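Local coordinates for protein 1-Cys peroxiredoxin (Vibrio vulnificus MO6-24/O, PDB 5K2I) that probably reduces hydrogen peroxide through a peroxidatic cysteine as a 1-Cys peroxiredoxin of the thioredoxin fold, with an implied role in scavenging nitric oxide, at residues A43-I57 against A84-M96. Numbering follows the deposited sequence.
Sequences AFTPTCSEAHLPGYI and AWGEAQNAEEILM
Leu53 and Ala43 hold the Trp85 indole between them. By CH-pi geometry, Leu53 CD2 stands 3.6 Å from the centroid of the Trp85 six-membered ring and 6° off its normal; over the opposite face, Ala43 CA lies 3.8 Å from the same centroid. Trp85 CG is anti to its backbone N (chi1 -171°), which carries the indole out from helix 79-88 into this slot. At the indole's edge, His52 ND1 approaches Trp85 CZ2 in plane at 3.6 Å. The Phe44 ring takes Trp85 CD1 over its centre, but it and the five-membered ring of Trp85 are inclined at 48°, neither stacked nor edge-to-face.

Aliphatic packing continues along helix 53-65: the other Leu53 branch, CD1, and Ile57 CG1 both meet Ile94 CD1, the latter pair at 3.6 Å. Ile57 CD1 also abuts the carbonyl oxygen Gln89 O, 3.3 Å away.

Polar linkage is indirect. No hydrogen bond joins the segments directly; a water donates to Thr45 O (2.8 Å) and weakly accepts from Trp85 NE1.

Segment 43-52, loop with a short 3-10 turn, includes Cys48, disulfide-bonded here to Cys48 of the second subunit, consistent with the family's peroxidatic cysteine. CH-pi and aliphatic contacts dominate the join, anchoring both ends of this segment, Ala43/Phe44 and His52/Leu53, on one tryptophan.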
loop_
_atom_site.group_PDB
_atom_site.type_symbol
_atom_site.label_atom_id
_atom_site.label_comp_id
_atom_site.label_asym_id
_atom_site.label_seq_id
_atom_site.Cartn_x
_atom_site.Cartn_y
_atom_site.Cartn_z
ATOM N N ALA A 43 6.205 5.858 -12.318
ATOM C CA ALA A 43 7.527 5.275 -12.492
ATOM C C ALA A 43 8.365 5.581 -11.254
ATOM O O ALA A 43 8.255 6.657 -10.672
ATOM C CB ALA A 43 8.199 5.824 -13.743
ATOM N N PHE A 44 9.180 4.609 -10.853
ATOM C CA PHE A 44 10.093 4.703 -9.701
ATOM C C PHE A 44 9.382 4.742 -8.339
ATOM O O PHE A 44 10.052 4.844 -7.304
ATOM C CB PHE A 44 11.039 5.923 -9.819
ATOM C CG PHE A 44 12.014 5.844 -10.969
ATOM C CD1 PHE A 44 13.182 5.089 -10.863
ATOM C CD2 PHE A 44 11.769 6.522 -12.157
ATOM C CE1 PHE A 44 14.087 5.028 -11.924
ATOM C CE2 PHE A 44 12.676 6.465 -13.219
ATOM C CZ PHE A 44 13.833 5.715 -13.099
ATOM N N THR A 45 8.058 4.662 -8.309
ATOM C CA THR A 45 7.357 4.650 -7.021
ATOM C C THR A 45 7.263 3.225 -6.477
ATOM O O THR A 45 7.353 2.249 -7.224
ATOM C CB THR A 45 5.923 5.279 -7.097
ATOM O OG1 THR A 45 5.046 4.435 -7.857
ATOM C CG2 THR A 45 5.978 6.677 -7.674
ATOM N N PRO A 46 7.092 3.092 -5.158
ATOM C CA PRO A 46 7.059 1.726 -4.638
ATOM C C PRO A 46 5.687 1.087 -4.806
ATOM O O PRO A 46 4.644 1.716 -4.581
ATOM C CB PRO A 46 7.435 1.899 -3.166
ATOM C CG PRO A 46 7.094 3.304 -2.837
ATOM C CD PRO A 46 7.193 4.112 -4.102
ATOM N N THR A 47 5.712 -0.155 -5.276
ATOM C CA THR A 47 4.542 -1.019 -5.392
ATOM C C THR A 47 5.064 -2.394 -5.014
ATOM O O THR A 47 6.231 -2.682 -5.286
ATOM C CB THR A 47 3.950 -1.024 -6.825
ATOM O OG1 THR A 47 3.401 0.267 -7.131
ATOM C CG2 THR A 47 2.868 -2.090 -6.982
ATOM N N CYS A 48 4.248 -3.222 -4.362
ATOM C CA CYS A 48 4.621 -4.617 -4.118
ATOM C C CYS A 48 5.217 -5.175 -5.387
ATOM O O CYS A 48 4.601 -5.085 -6.442
ATOM C CB CYS A 48 3.417 -5.461 -3.703
ATOM S SG CYS A 48 2.563 -4.863 -2.237
ATOM N N SER A 49 6.422 -5.722 -5.304
ATOM C CA SER A 49 7.141 -6.070 -6.530
ATOM C C SER A 49 6.349 -6.999 -7.436
ATOM O O SER A 49 6.345 -6.832 -8.660
ATOM C CB SER A 49 8.487 -6.701 -6.196
ATOM O OG SER A 49 9.266 -5.773 -5.473
ATOM N N GLU A 50 5.655 -7.953 -6.822
ATOM C CA GLU A 50 4.858 -8.933 -7.542
ATOM C C GLU A 50 3.758 -8.304 -8.398
ATOM O O GLU A 50 3.222 -8.961 -9.292
ATOM C CB GLU A 50 4.227 -9.913 -6.547
ATOM C CG GLU A 50 3.181 -9.245 -5.661
ATOM C CD GLU A 50 2.842 -10.045 -4.417
ATOM O OE1 GLU A 50 1.730 -10.618 -4.373
ATOM O OE2 GLU A 50 3.677 -10.081 -3.478
ATOM N N ALA A 51 3.419 -7.045 -8.122
ATOM C CA ALA A 51 2.271 -6.417 -8.780
ATOM C C ALA A 51 2.669 -5.369 -9.816
ATOM O O ALA A 51 1.797 -4.781 -10.470
ATOM C CB ALA A 51 1.346 -5.801 -7.742
ATOM N N HIS A 52 3.967 -5.115 -9.979
ATOM C CA HIS A 52 4.376 -4.224 -11.059
ATOM C C HIS A 52 5.646 -4.730 -11.744
ATOM O O HIS A 52 5.813 -5.934 -11.912
ATOM C CB HIS A 52 4.506 -2.773 -10.556
ATOM C CG HIS A 52 5.700 -2.513 -9.691
ATOM N ND1 HIS A 52 6.629 -1.536 -9.980
ATOM C CD2 HIS A 52 6.118 -3.105 -8.547
ATOM C CE1 HIS A 52 7.566 -1.536 -9.049
ATOM N NE2 HIS A 52 7.285 -2.484 -8.174
ATOM N N LEU A 53 6.507 -3.825 -12.185
ATOM C CA LEU A 53 7.566 -4.185 -13.120
ATOM C C LEU A 53 8.367 -5.455 -12.737
ATOM O O LEU A 53 8.472 -6.369 -13.558
ATOM C CB LEU A 53 8.496 -2.982 -13.316
ATOM C CG LEU A 53 9.218 -2.800 -14.652
ATOM C CD1 LEU A 53 8.387 -3.243 -15.850
ATOM C CD2 LEU A 53 9.626 -1.348 -14.795
ATOM N N PRO A 54 8.901 -5.545 -11.499
ATOM C CA PRO A 54 9.670 -6.759 -11.182
ATOM C C PRO A 54 8.871 -8.043 -11.356
ATOM O O PRO A 54 9.399 -9.026 -11.878
ATOM C CB PRO A 54 10.048 -6.558 -9.711
ATOM C CG PRO A 54 10.042 -5.097 -9.522
ATOM C CD PRO A 54 8.928 -4.584 -10.378
ATOM N N GLY A 55 7.606 -8.024 -10.942
ATOM C CA GLY A 55 6.739 -9.182 -11.054
ATOM C C GLY A 55 6.480 -9.619 -12.483
ATOM O O GLY A 55 6.461 -10.818 -12.784
ATOM N N TYR A 56 6.287 -8.655 -13.374
ATOM C CA TYR A 56 6.034 -8.988 -14.770
ATOM C C TYR A 56 7.320 -9.342 -15.495
ATOM O O TYR A 56 7.296 -10.149 -16.417
ATOM C CB TYR A 56 5.272 -7.841 -15.471
ATOM C CG TYR A 56 3.844 -7.796 -14.975
ATOM C CD1 TYR A 56 2.858 -8.592 -15.549
ATOM C CD2 TYR A 56 3.496 -7.016 -13.880
ATOM C CE1 TYR A 56 1.563 -8.594 -15.057
ATOM C CE2 TYR A 56 2.186 -7.014 -13.382
ATOM C CZ TYR A 56 1.235 -7.793 -13.993
ATOM O OH TYR A 56 -0.053 -7.814 -13.521
ATOM N N ILE A 57 8.446 -8.790 -15.041
ATOM C CA ILE A 57 9.743 -9.169 -15.594
ATOM C C ILE A 57 10.006 -10.648 -15.353
ATOM O O ILE A 57 10.336 -11.398 -16.284
ATOM C CB ILE A 57 10.878 -8.319 -14.991
ATOM C CG1 ILE A 57 10.855 -6.918 -15.600
ATOM C CG2 ILE A 57 12.229 -8.958 -15.258
ATOM C CD1 ILE A 57 11.804 -5.931 -14.913
ATOM N N ALA A 84 13.510 5.794 -18.897
ATOM C CA ALA A 84 14.532 5.711 -17.859
ATOM C C ALA A 84 14.189 4.620 -16.853
ATOM O O ALA A 84 15.059 3.893 -16.382
ATOM C CB ALA A 84 14.688 7.039 -17.166
ATOM N N TRP A 85 12.907 4.488 -16.537
ATOM C CA TRP A 85 12.479 3.510 -15.547
ATOM C C TRP A 85 12.660 2.086 -16.063
ATOM O O TRP A 85 13.144 1.203 -15.341
ATOM C CB TRP A 85 11.021 3.756 -15.169
ATOM C CG TRP A 85 10.527 2.938 -14.007
ATOM C CD1 TRP A 85 11.214 2.613 -12.862
ATOM C CD2 TRP A 85 9.232 2.348 -13.878
ATOM N NE1 TRP A 85 10.414 1.863 -12.033
ATOM C CE2 TRP A 85 9.193 1.678 -12.634
ATOM C CE3 TRP A 85 8.099 2.320 -14.700
ATOM C CZ2 TRP A 85 8.061 0.983 -12.185
ATOM C CZ3 TRP A 85 6.969 1.632 -14.253
ATOM C CH2 TRP A 85 6.966 0.963 -13.013
ATOM N N GLY A 86 12.283 1.858 -17.319
ATOM C CA GLY A 86 12.522 0.560 -17.933
ATOM C C GLY A 86 14.002 0.188 -17.949
ATOM O O GLY A 86 14.365 -0.954 -17.673
ATOM N N GLU A 87 14.856 1.158 -18.261
ATOM C CA GLU A 87 16.303 0.918 -18.267
ATOM C C GLU A 87 16.820 0.582 -16.862
ATOM O O GLU A 87 17.605 -0.356 -16.699
ATOM C CB GLU A 87 17.041 2.129 -18.853
ATOM C CG GLU A 87 16.874 2.235 -20.360
ATOM C CD GLU A 87 17.249 3.593 -20.920
ATOM O OE1 GLU A 87 17.594 4.497 -20.130
ATOM O OE2 GLU A 87 17.191 3.751 -22.159
ATOM N N ALA A 88 16.360 1.321 -15.852
ATOM C CA ALA A 88 16.783 1.081 -14.471
ATOM C C ALA A 88 16.380 -0.304 -13.970
ATOM O O ALA A 88 17.066 -0.890 -13.124
ATOM C CB ALA A 88 16.209 2.150 -13.556
ATOM N N GLN A 89 15.262 -0.815 -14.475
ATOM C CA GLN A 89 14.743 -2.116 -14.069
ATOM C C GLN A 89 15.157 -3.227 -15.032
ATOM O O GLN A 89 14.757 -4.365 -14.841
ATOM C CB GLN A 89 13.211 -2.069 -13.957
ATOM C CG GLN A 89 12.680 -1.293 -12.748
ATOM C CD GLN A 89 12.267 -2.214 -11.608
ATOM O OE1 GLN A 89 12.306 -3.430 -11.750
ATOM N NE2 GLN A 89 11.851 -1.637 -10.482
ATOM N N ASN A 90 15.953 -2.893 -16.050
ATOM C CA ASN A 90 16.283 -3.846 -17.113
ATOM C C ASN A 90 15.025 -4.544 -17.627
ATOM O O ASN A 90 14.956 -5.771 -17.673
ATOM C CB ASN A 90 17.283 -4.897 -16.617
ATOM C CG ASN A 90 18.005 -5.617 -17.754
ATOM O OD1 ASN A 90 18.301 -5.023 -18.788
ATOM N ND2 ASN A 90 18.225 -6.916 -17.588
ATOM N N ALA A 91 14.024 -3.757 -17.998
ATOM C CA ALA A 91 12.722 -4.278 -18.417
ATOM C C ALA A 91 12.739 -4.628 -19.895
ATOM O O ALA A 91 11.903 -4.160 -20.660
ATOM C CB ALA A 91 11.629 -3.262 -18.130
ATOM N N GLU A 92 13.717 -5.445 -20.273
ATOM C CA GLU A 92 13.912 -5.950 -21.628
ATOM C C GLU A 92 12.608 -6.324 -22.331
ATOM O O GLU A 92 12.315 -5.855 -23.431
ATOM C CB GLU A 92 14.814 -7.185 -21.571
ATOM C CG GLU A 92 15.894 -7.115 -20.491
ATOM C CD GLU A 92 16.690 -8.404 -20.369
ATOM O OE1 GLU A 92 16.830 -9.127 -21.380
ATOM O OE2 GLU A 92 17.166 -8.699 -19.249
ATOM N N GLU A 93 11.830 -7.165 -21.662
ATOM C CA GLU A 93 10.695 -7.847 -22.268
ATOM C C GLU A 93 9.397 -7.053 -22.174
ATOM O O GLU A 93 8.332 -7.563 -22.516
ATOM C CB GLU A 93 10.503 -9.215 -21.603
ATOM C CG GLU A 93 11.612 -10.206 -21.890
ATOM C CD GLU A 93 11.598 -10.677 -23.327
ATOM O OE1 GLU A 93 10.635 -11.380 -23.709
ATOM O OE2 GLU A 93 12.543 -10.344 -24.074
ATOM N N ILE A 94 9.480 -5.809 -21.715
ATOM C CA ILE A 94 8.265 -5.063 -21.395
ATOM C C ILE A 94 8.228 -3.694 -22.071
ATOM O O ILE A 94 9.184 -2.923 -22.030
ATOM C CB ILE A 94 8.116 -4.917 -19.872
ATOM C CG1 ILE A 94 7.930 -6.313 -19.251
ATOM C CG2 ILE A 94 6.935 -4.004 -19.515
ATOM C CD1 ILE A 94 8.020 -6.348 -17.770
ATOM N N LEU A 95 7.106 -3.411 -22.722
ATOM C CA LEU A 95 6.945 -2.177 -23.465
ATOM C C LEU A 95 6.541 -1.063 -22.510
ATOM O O LEU A 95 5.510 -1.159 -21.847
ATOM C CB LEU A 95 5.896 -2.358 -24.564
ATOM C CG LEU A 95 5.599 -1.128 -25.412
ATOM C CD1 LEU A 95 6.855 -0.607 -26.101
ATOM C CD2 LEU A 95 4.518 -1.475 -26.425
ATOM N N MET A 96 7.356 -0.021 -22.427
ATOM C CA MET A 96 7.072 1.097 -21.535
ATOM C C MET A 96 6.245 2.180 -22.235
ATOM O O MET A 96 6.687 2.760 -23.240
ATOM C CB MET A 96 8.383 1.687 -20.996
ATOM C CG MET A 96 9.383 0.634 -20.513
ATOM S SD MET A 96 8.775 -0.370 -19.119
ATOM C CE MET A 96 8.568 0.933 -17.924
HETATM O O HOH W 1 9.433 1.512 -8.982
#